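PDB 4PE3: TRAP dicarboxylate transporter-DctP subunit from Rhodobacter sphaeroides, which probably binds a small organic acid in the periplasm and hands it to a TRAP-type membrane transporter, here captured in an open form without ligand. Local coordinates for residues 304-307 with 308-311; 336-340 with 341-345; 310-313 with 314-318. All blocks are in the same frame, centred on the assembly; numbering follows the deposited sequence.

All three contacts are local and lie on one side of the chain's centre, on the two consecutive helices 302-320 and 324-339 and the tail that ends the chain. Contacts 1 and 3 are successive turns of helix 302-320, share Gly310 and Ile311, and have centres about 10 Å apart. Contact 2, whose centre is about 11 Å from that of contact 1 and about 14 Å from that of contact 3, brings helix 324-339 and the tail against this helix: Arg309 NH1 lies 2.8 Å from Leu342 O, a probable hydrogen bond, and Leu337 CD1 packs 3.6 Å from Trp316 CH2. Zinc ions bind Glu304 of contact 1 and Asp339 of contact 2.

Contact 1. Residues 304-307 with 308-311; sequences ERAK and FRGI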
loop_
_atom_site.group_PDB
_atom_site.type_symbol
_atom_site.label_atom_id
_atom_site.label_comp_id
_atom_site.label_asym_id
_atom_site.label_seq_id
_atom_site.Cartn_x
_atom_site.Cartn_y
_atom_site.Cartn_z
ATOM N N GLU A 304 -7.695 10.285 17.179
ATOM C CA GLU A 304 -8.526 10.495 16.008
ATOM C C GLU A 304 -8.269 9.379 14.983
ATOM O O GLU A 304 -9.180 8.904 14.330
ATOM C CB GLU A 304 -8.305 11.893 15.413
ATOM C CG GLU A 304 -8.812 13.009 16.319
ATOM C CD GLU A 304 -10.269 12.894 16.588
ATOM O OE1 GLU A 304 -11.027 12.400 15.718
ATOM O OE2 GLU A 304 -10.660 13.304 17.700
ATOM N N ARG A 305 -7.031 8.943 14.874
ATOM C CA ARG A 305 -6.710 7.845 13.981
ATOM C C ARG A 305 -7.386 6.554 14.441
ATOM O O ARG A 305 -7.891 5.773 13.633
ATOM C CB ARG A 305 -5.198 7.693 13.885
ATOM C CG ARG A 305 -4.548 8.881 13.157
ATOM C CD ARG A 305 -3.065 8.775 13.144
ATOM N NE ARG A 305 -2.454 9.973 12.572
ATOM C CZ ARG A 305 -2.232 10.191 11.277
ATOM N NH1 ARG A 305 -2.544 9.263 10.399
ATOM N NH2 ARG A 305 -1.657 11.329 10.904
ATOM N N ALA A 306 -7.405 6.317 15.757
ATOM C CA ALA A 306 -8.112 5.150 16.305
ATOM C C ALA A 306 -9.615 5.253 16.029
ATOM O O ALA A 306 -10.254 4.256 15.716
ATOM C CB ALA A 306 -7.853 5.011 17.808
ATOM N N LYS A 307 -10.171 6.456 16.117
ATOM C CA LYS A 307 -11.570 6.652 15.773
ATOM C C LYS A 307 -11.805 6.328 14.288
ATOM O O LYS A 307 -12.792 5.692 13.931
ATOM C CB LYS A 307 -12.011 8.078 16.130
ATOM C CG LYS A 307 -12.311 8.238 17.614
ATOM C CD LYS A 307 -12.318 9.700 18.057
ATOM C CE LYS A 307 -13.248 10.525 17.233
ATOM N NZ LYS A 307 -13.258 11.949 17.716
ATOM N N PHE A 308 -10.896 6.760 13.418
ATOM C CA PHE A 308 -11.046 6.454 11.996
ATOM C C PHE A 308 -10.987 4.936 11.747
ATOM O O PHE A 308 -11.785 4.400 10.980
ATOM C CB PHE A 308 -10.023 7.202 11.149
ATOM C CG PHE A 308 -10.341 7.171 9.689
ATOM C CD1 PHE A 308 -11.280 8.042 9.150
ATOM C CD2 PHE A 308 -9.720 6.260 8.849
ATOM C CE1 PHE A 308 -11.582 8.008 7.788
ATOM C CE2 PHE A 308 -10.019 6.222 7.488
ATOM C CZ PHE A 308 -10.947 7.088 6.959
ATOM N N ARG A 309 -10.096 4.243 12.443
ATOM C CA ARG A 309 -10.074 2.776 12.350
ATOM C C ARG A 309 -11.408 2.145 12.704
ATOM O O ARG A 309 -11.848 1.190 12.075
ATOM C CB ARG A 309 -9.030 2.147 13.270
ATOM C CG ARG A 309 -7.636 2.472 12.877
ATOM C CD ARG A 309 -6.630 1.611 13.616
ATOM N NE ARG A 309 -5.315 2.060 13.215
ATOM C CZ ARG A 309 -4.651 3.071 13.764
ATOM N NH1 ARG A 309 -5.130 3.690 14.839
ATOM N NH2 ARG A 309 -3.474 3.423 13.251
ATOM N N GLY A 310 -12.042 2.680 13.734
ATOM C CA GLY A 310 -13.303 2.135 14.194
ATOM C C GLY A 310 -14.397 2.309 13.161
ATOM O O GLY A 310 -15.224 1.429 12.957
ATOM N N ILE A 311 -14.408 3.451 12.488
ATOM C CA ILE A 311 -15.386 3.645 11.435
ATOM C C ILE A 311 -15.080 2.680 10.287
ATOM O O ILE A 311 -15.964 2.030 9.755
ATOM C CB ILE A 311 -15.382 5.097 10.936
ATOM C CG1 ILE A 311 -16.060 5.978 11.976
ATOM C CG2 ILE A 311 -16.121 5.218 9.630
ATOM C CD1 ILE A 311 -15.273 7.179 12.351
#
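The first turns of helix 302-320 join Glu304-Lys307 to Phe308-Ile311 through successive i to i+4 backbone bonds. Phe308 N donates to Glu304 O at 2.9 Å, and Arg309 N, Gly310 N and Ile311 N meet Arg305 O, Ala306 O and Lys307 O in the same way. Arg309, with CG anti to its own carbonyl carbon (chi1 -67°), sets CG 3.4 Å from Arg305 O and runs extended back along the helix, where NH1 passes 3.6 Å from Ala306 CA. The hydrogen-bond partners of the two arginines lie beyond this turn: Leu342 O for Arg309 NH1 and Ala115 O for its NE, Pro235 O and Gly236 O for Arg305, which leads away. Ile311 lays CD1 3.3 Å from Lys307 O, and the Phe308 ring leaves the helix to meet Phe237 edge-to-face. Within the first turn, Lys307 bends at chi3 (54°) to put NZ 2.9 Å from Glu304 OE2, on the syn side of the carboxylate. The same OE2 is a ligand of a zinc ion, which Glu303 also binds, and Lys307 NZ has a second salt bridge to Glu167. Metal and ammonium together probably hold the Glu304 carboxylate in its charged form and limit its rotation.

Contact 2. Residues 336-340 with 341-345; sequences YLKDK and GLMAE
Leu337 and Leu342 both hold CG anti to their carbonyl carbons (chi1 -64° in Leu337), which lets the two side chains cross at about a right angle with Leu337 CD2 3.9 Å from Leu342 CD1. Leu337 CB also meets Met343 CB and, in one of two conformers of this selenomethionine, its CD1 touches SE. Lys338 runs fully extended beyond CG, passing CE of that same conformer, and finishes with NZ 3.1 Å from Glu345 OXT in a salt bridge to the C-terminal carboxylate. The backbone between them is a Schellman motif closing helix 324-339: Gly341 takes a positive phi of 75°, Leu342 N donates to Leu337 O at 2.9 Å, and Gly341 N reaches Lys338 O from above the carbonyl plane. Met343 N adds a weak bond to Leu337 O. Water 1 lies within hydrogen-bonding distance of Lys338 O (2.8 Å) and Met343 O (2.6 Å) and bridges the last helical turn and the tail. Lys340, with CG anti to its carbonyl carbon (chi1 -69°), lays CG 3.6 Å above one face of the Tyr336 ring, toward the rim; its NZ and Tyr336 OH both go to Asp124. Met343 also touches Arg309 and Arg313 of helix 302-320.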
loop_
_atom_site.group_PDB
_atom_site.type_symbol
_atom_site.label_atom_id
_atom_site.label_comp_id
_atom_site.label_asym_id
_atom_site.label_seq_id
_atom_site.Cartn_x
_atom_site.Cartn_y
_atom_site.Cartn_z
ATOM N N TYR A 336 -4.588 -7.798 15.687
ATOM C CA TYR A 336 -3.331 -7.053 15.707
ATOM C C TYR A 336 -3.509 -5.599 16.178
ATOM O O TYR A 336 -2.798 -5.124 17.065
ATOM C CB TYR A 336 -2.679 -7.080 14.307
ATOM C CG TYR A 336 -1.405 -6.277 14.256
ATOM C CD1 TYR A 336 -0.201 -6.830 14.671
ATOM C CD2 TYR A 336 -1.413 -4.954 13.835
ATOM C CE1 TYR A 336 0.950 -6.095 14.657
ATOM C CE2 TYR A 336 -0.260 -4.216 13.813
ATOM C CZ TYR A 336 0.911 -4.781 14.231
ATOM O OH TYR A 336 2.064 -4.054 14.213
ATOM N N LEU A 337 -4.462 -4.913 15.576
ATOM C CA LEU A 337 -4.727 -3.515 15.910
ATOM C C LEU A 337 -5.137 -3.356 17.366
ATOM O O LEU A 337 -4.675 -2.429 18.032
ATOM C CB LEU A 337 -5.799 -2.952 14.981
ATOM C CG LEU A 337 -5.391 -2.909 13.506
ATOM C CD1 LEU A 337 -6.580 -2.560 12.630
ATOM C CD2 LEU A 337 -4.266 -1.910 13.271
ATOM N N LYS A 338 -5.991 -4.244 17.869
ATOM C CA LYS A 338 -6.417 -4.146 19.254
ATOM C C LYS A 338 -5.232 -4.407 20.165
ATOM O O LYS A 338 -5.026 -3.722 21.170
ATOM C CB LYS A 338 -7.564 -5.121 19.545
ATOM C CG LYS A 338 -8.899 -4.712 18.940
ATOM C CD LYS A 338 -10.005 -5.652 19.376
ATOM C CE LYS A 338 -11.339 -5.286 18.745
ATOM N NZ LYS A 338 -12.460 -5.936 19.489
ATOM N N ASP A 339 -4.441 -5.403 19.803
ATOM C CA ASP A 339 -3.304 -5.778 20.611
ATOM C C ASP A 339 -2.267 -4.659 20.708
ATOM O O ASP A 339 -1.617 -4.494 21.747
ATOM C CB ASP A 339 -2.658 -7.025 20.038
ATOM C CG ASP A 339 -1.365 -7.324 20.699
ATOM O OD1 ASP A 339 -1.410 -7.670 21.891
ATOM O OD2 ASP A 339 -0.310 -7.174 20.055
ATOM N N LYS A 340 -2.119 -3.890 19.629
ATOM C CA LYS A 340 -1.146 -2.795 19.598
ATOM C C LYS A 340 -1.702 -1.484 20.153
ATOM O O LYS A 340 -1.008 -0.464 20.153
ATOM C CB LYS A 340 -0.622 -2.571 18.176
ATOM C CG LYS A 340 0.253 -3.692 17.645
ATOM C CD LYS A 340 1.127 -4.266 18.749
ATOM C CE LYS A 340 2.330 -5.015 18.207
ATOM N NZ LYS A 340 3.338 -4.042 17.701
ATOM N N GLY A 341 -2.949 -1.505 20.610
ATOM C CA GLY A 341 -3.570 -0.305 21.159
ATOM C C GLY A 341 -3.982 0.704 20.100
ATOM O O GLY A 341 -4.214 1.882 20.398
ATOM N N LEU A 342 -4.079 0.246 18.859
ATOM C CA LEU A 342 -4.418 1.103 17.745
ATOM C C LEU A 342 -5.921 1.212 17.524
ATOM O O LEU A 342 -6.400 2.130 16.850
ATOM C CB LEU A 342 -3.740 0.552 16.484
ATOM C CG LEU A 342 -2.215 0.718 16.492
ATOM C CD1 LEU A 342 -1.558 -0.004 15.311
ATOM C CD2 LEU A 342 -1.814 2.194 16.513
HETATM N N MSE A 343 -6.674 0.272 18.074
HETATM C CA MSE A 343 -8.119 0.296 17.927
HETATM C C MSE A 343 -8.766 -0.089 19.240
HETATM O O MSE A 343 -8.207 -0.875 20.002
HETATM C CB MSE A 343 -8.532 -0.690 16.851
HETATM C CG MSE A 343 -9.754 -0.305 16.058
HETATM SE SE MSE A 343 -9.902 -1.645 14.684
HETATM C CE MSE A 343 -10.670 -3.032 15.783
ATOM N N ALA A 344 -9.947 0.472 19.493
ATOM C CA ALA A 344 -10.666 0.258 20.739
ATOM C C ALA A 344 -10.810 -1.224 20.983
ATOM O O ALA A 344 -11.212 -1.966 20.093
ATOM C CB ALA A 344 -12.047 0.942 20.712
ATOM N N GLU A 345 -10.483 -1.646 22.200
ATOM C CA GLU A 345 -10.414 -3.063 22.528
ATOM C C GLU A 345 -11.808 -3.670 22.640
ATOM O O GLU A 345 -12.780 -3.009 23.019
ATOM C CB GLU A 345 -9.633 -3.267 23.831
ATOM C CG GLU A 345 -9.403 -4.726 24.212
ATOM C CD GLU A 345 -8.095 -5.293 23.682
ATOM O OE1 GLU A 345 -7.298 -4.531 23.098
ATOM O OE2 GLU A 345 -7.860 -6.506 23.859
ATOM O OXT GLU A 345 -11.990 -4.855 22.357
HETATM O O HOH W 1 -6.842 -1.744 22.041
#

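Contact 3. Residues 310-313 with 314-318; sequences GIAR and GEWEK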
loop_
_atom_site.group_PDB
_atom_site.type_symbol
_atom_site.label_atom_id
_atom_site.label_comp_id
_atom_site.label_asym_id
_atom_site.label_seq_id
_atom_site.Cartn_x
_atom_site.Cartn_y
_atom_site.Cartn_z
ATOM N N GLY A 310 -12.042 2.680 13.734
ATOM C CA GLY A 310 -13.303 2.135 14.194
ATOM C C GLY A 310 -14.397 2.309 13.161
ATOM O O GLY A 310 -15.224 1.429 12.957
ATOM N N ILE A 311 -14.408 3.451 12.488
ATOM C CA ILE A 311 -15.386 3.645 11.435
ATOM C C ILE A 311 -15.080 2.680 10.287
ATOM O O ILE A 311 -15.964 2.030 9.755
ATOM C CB ILE A 311 -15.382 5.097 10.936
ATOM C CG1 ILE A 311 -16.060 5.978 11.976
ATOM C CG2 ILE A 311 -16.121 5.218 9.630
ATOM C CD1 ILE A 311 -15.273 7.179 12.351
ATOM N N ALA A 312 -13.812 2.604 9.913
ATOM C CA ALA A 312 -13.397 1.774 8.794
ATOM C C ALA A 312 -13.695 0.298 9.062
ATOM O O ALA A 312 -14.078 -0.449 8.150
ATOM C CB ALA A 312 -11.925 1.989 8.532
ATOM N N ARG A 313 -13.544 -0.105 10.314
ATOM C CA ARG A 313 -13.743 -1.504 10.704
ATOM C C ARG A 313 -15.132 -1.996 10.322
ATOM O O ARG A 313 -15.305 -3.139 9.924
ATOM C CB ARG A 313 -13.517 -1.681 12.203
ATOM C CG ARG A 313 -13.609 -3.148 12.694
ATOM C CD ARG A 313 -14.198 -3.225 14.098
ATOM N NE ARG A 313 -15.505 -2.582 14.166
ATOM C CZ ARG A 313 -16.635 -3.101 13.690
ATOM N NH1 ARG A 313 -16.630 -4.286 13.114
ATOM N NH2 ARG A 313 -17.773 -2.418 13.790
ATOM N N GLY A 314 -16.141 -1.144 10.471
ATOM C CA GLY A 314 -17.480 -1.518 10.058
ATOM C C GLY A 314 -17.539 -1.894 8.584
ATOM O O GLY A 314 -18.283 -2.785 8.175
ATOM N N GLU A 315 -16.737 -1.219 7.772
ATOM C CA GLU A 315 -16.653 -1.549 6.353
ATOM C C GLU A 315 -15.781 -2.778 6.114
ATOM O O GLU A 315 -16.113 -3.591 5.259
ATOM C CB GLU A 315 -16.194 -0.350 5.517
ATOM C CG GLU A 315 -17.210 0.784 5.553
ATOM C CD GLU A 315 -18.569 0.380 5.006
ATOM O OE1 GLU A 315 -18.619 -0.160 3.873
ATOM O OE2 GLU A 315 -19.588 0.641 5.684
ATOM N N TRP A 316 -14.679 -2.921 6.851
ATOM C CA TRP A 316 -13.886 -4.156 6.736
ATOM C C TRP A 316 -14.764 -5.373 7.034
ATOM O O TRP A 316 -14.617 -6.410 6.379
ATOM C CB TRP A 316 -12.688 -4.180 7.689
ATOM C CG TRP A 316 -11.739 -3.022 7.644
ATOM C CD1 TRP A 316 -11.553 -2.101 6.637
ATOM C CD2 TRP A 316 -10.863 -2.636 8.703
ATOM N NE1 TRP A 316 -10.601 -1.201 7.008
ATOM C CE2 TRP A 316 -10.167 -1.491 8.276
ATOM C CE3 TRP A 316 -10.603 -3.148 9.979
ATOM C CZ2 TRP A 316 -9.232 -0.847 9.080
ATOM C CZ3 TRP A 316 -9.688 -2.512 10.777
ATOM C CH2 TRP A 316 -9.005 -1.365 10.324
ATOM N N GLU A 317 -15.654 -5.252 8.020
ATOM C CA GLU A 317 -16.470 -6.383 8.450
ATOM C C GLU A 317 -17.432 -6.801 7.351
ATOM O O GLU A 317 -17.732 -7.977 7.207
ATOM C CB GLU A 317 -17.244 -6.048 9.731
ATOM C CG GLU A 317 -18.137 -7.201 10.209
ATOM C CD GLU A 317 -18.665 -7.003 11.617
ATOM O OE1 GLU A 317 -18.839 -5.842 12.038
ATOM O OE2 GLU A 317 -18.911 -8.023 12.295
ATOM N N LYS A 318 -17.917 -5.850 6.563
ATOM C CA LYS A 318 -18.778 -6.205 5.437
ATOM C C LYS A 318 -17.999 -7.020 4.429
ATOM O O LYS A 318 -18.512 -7.980 3.858
ATOM C CB LYS A 318 -19.351 -4.959 4.767
ATOM C CG LYS A 318 -20.302 -4.214 5.667
ATOM C CD LYS A 318 -20.724 -2.887 5.066
ATOM C CE LYS A 318 -21.563 -2.083 6.036
ATOM N NZ LYS A 318 -22.006 -0.815 5.402
HETATM O O HOH W 2 -20.200 -3.576 12.175
#
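Arg313 and Glu317 form an i to i+4 salt bridge on helix 302-320, beside a Trp316 ring folded back over the preceding turn. Arg313 NH1 donates to Glu317 OE1 at 2.9 Å in a nearly straight bond (165°). The acceptor sits in the guanidinium plane, yet the nitrogen comes from above the carboxylate, the two planes being 82° apart. Glu317 stretches out beside Arg313, whose chain bends at chi2 and chi3 to turn the guanidinium back, one face over Gly314 N. A second partner of Arg313 NH1 is Tyr330 OH of helix 324-339. Ala312 O takes Trp316 N in its carbonyl plane at 2.9 Å and also a weak bond from Glu315 N; Arg313 O takes Glu317 N. On the ring itself, NE1 is satisfied by Val113 O. One face of the indole lies against the backbone, with Ala312 O 3.4 Å above it and Arg313 CA in an off-centre CH-pi contact, while Ala312 CB packs 3.9 Å from Trp316 CE2. Tyr330, Leu333, Leu337 and Met343 also touch this ring, seating the helix against helix 324-339 and the tail. With an alanine in place of Trp316, Val113 O is likely to lose its indole donor and a gap to open between helices 302-320 and 324-339. A second, i to i+3 salt bridge joins Lys318 NZ to Glu315 OE2 at 2.8 Å, on the syn side. Water 2 bridges Arg313 and Glu317, accepting from Arg313 NH2 at 3.1 Å and donating to Glu317 OE1 at 2.6 Å.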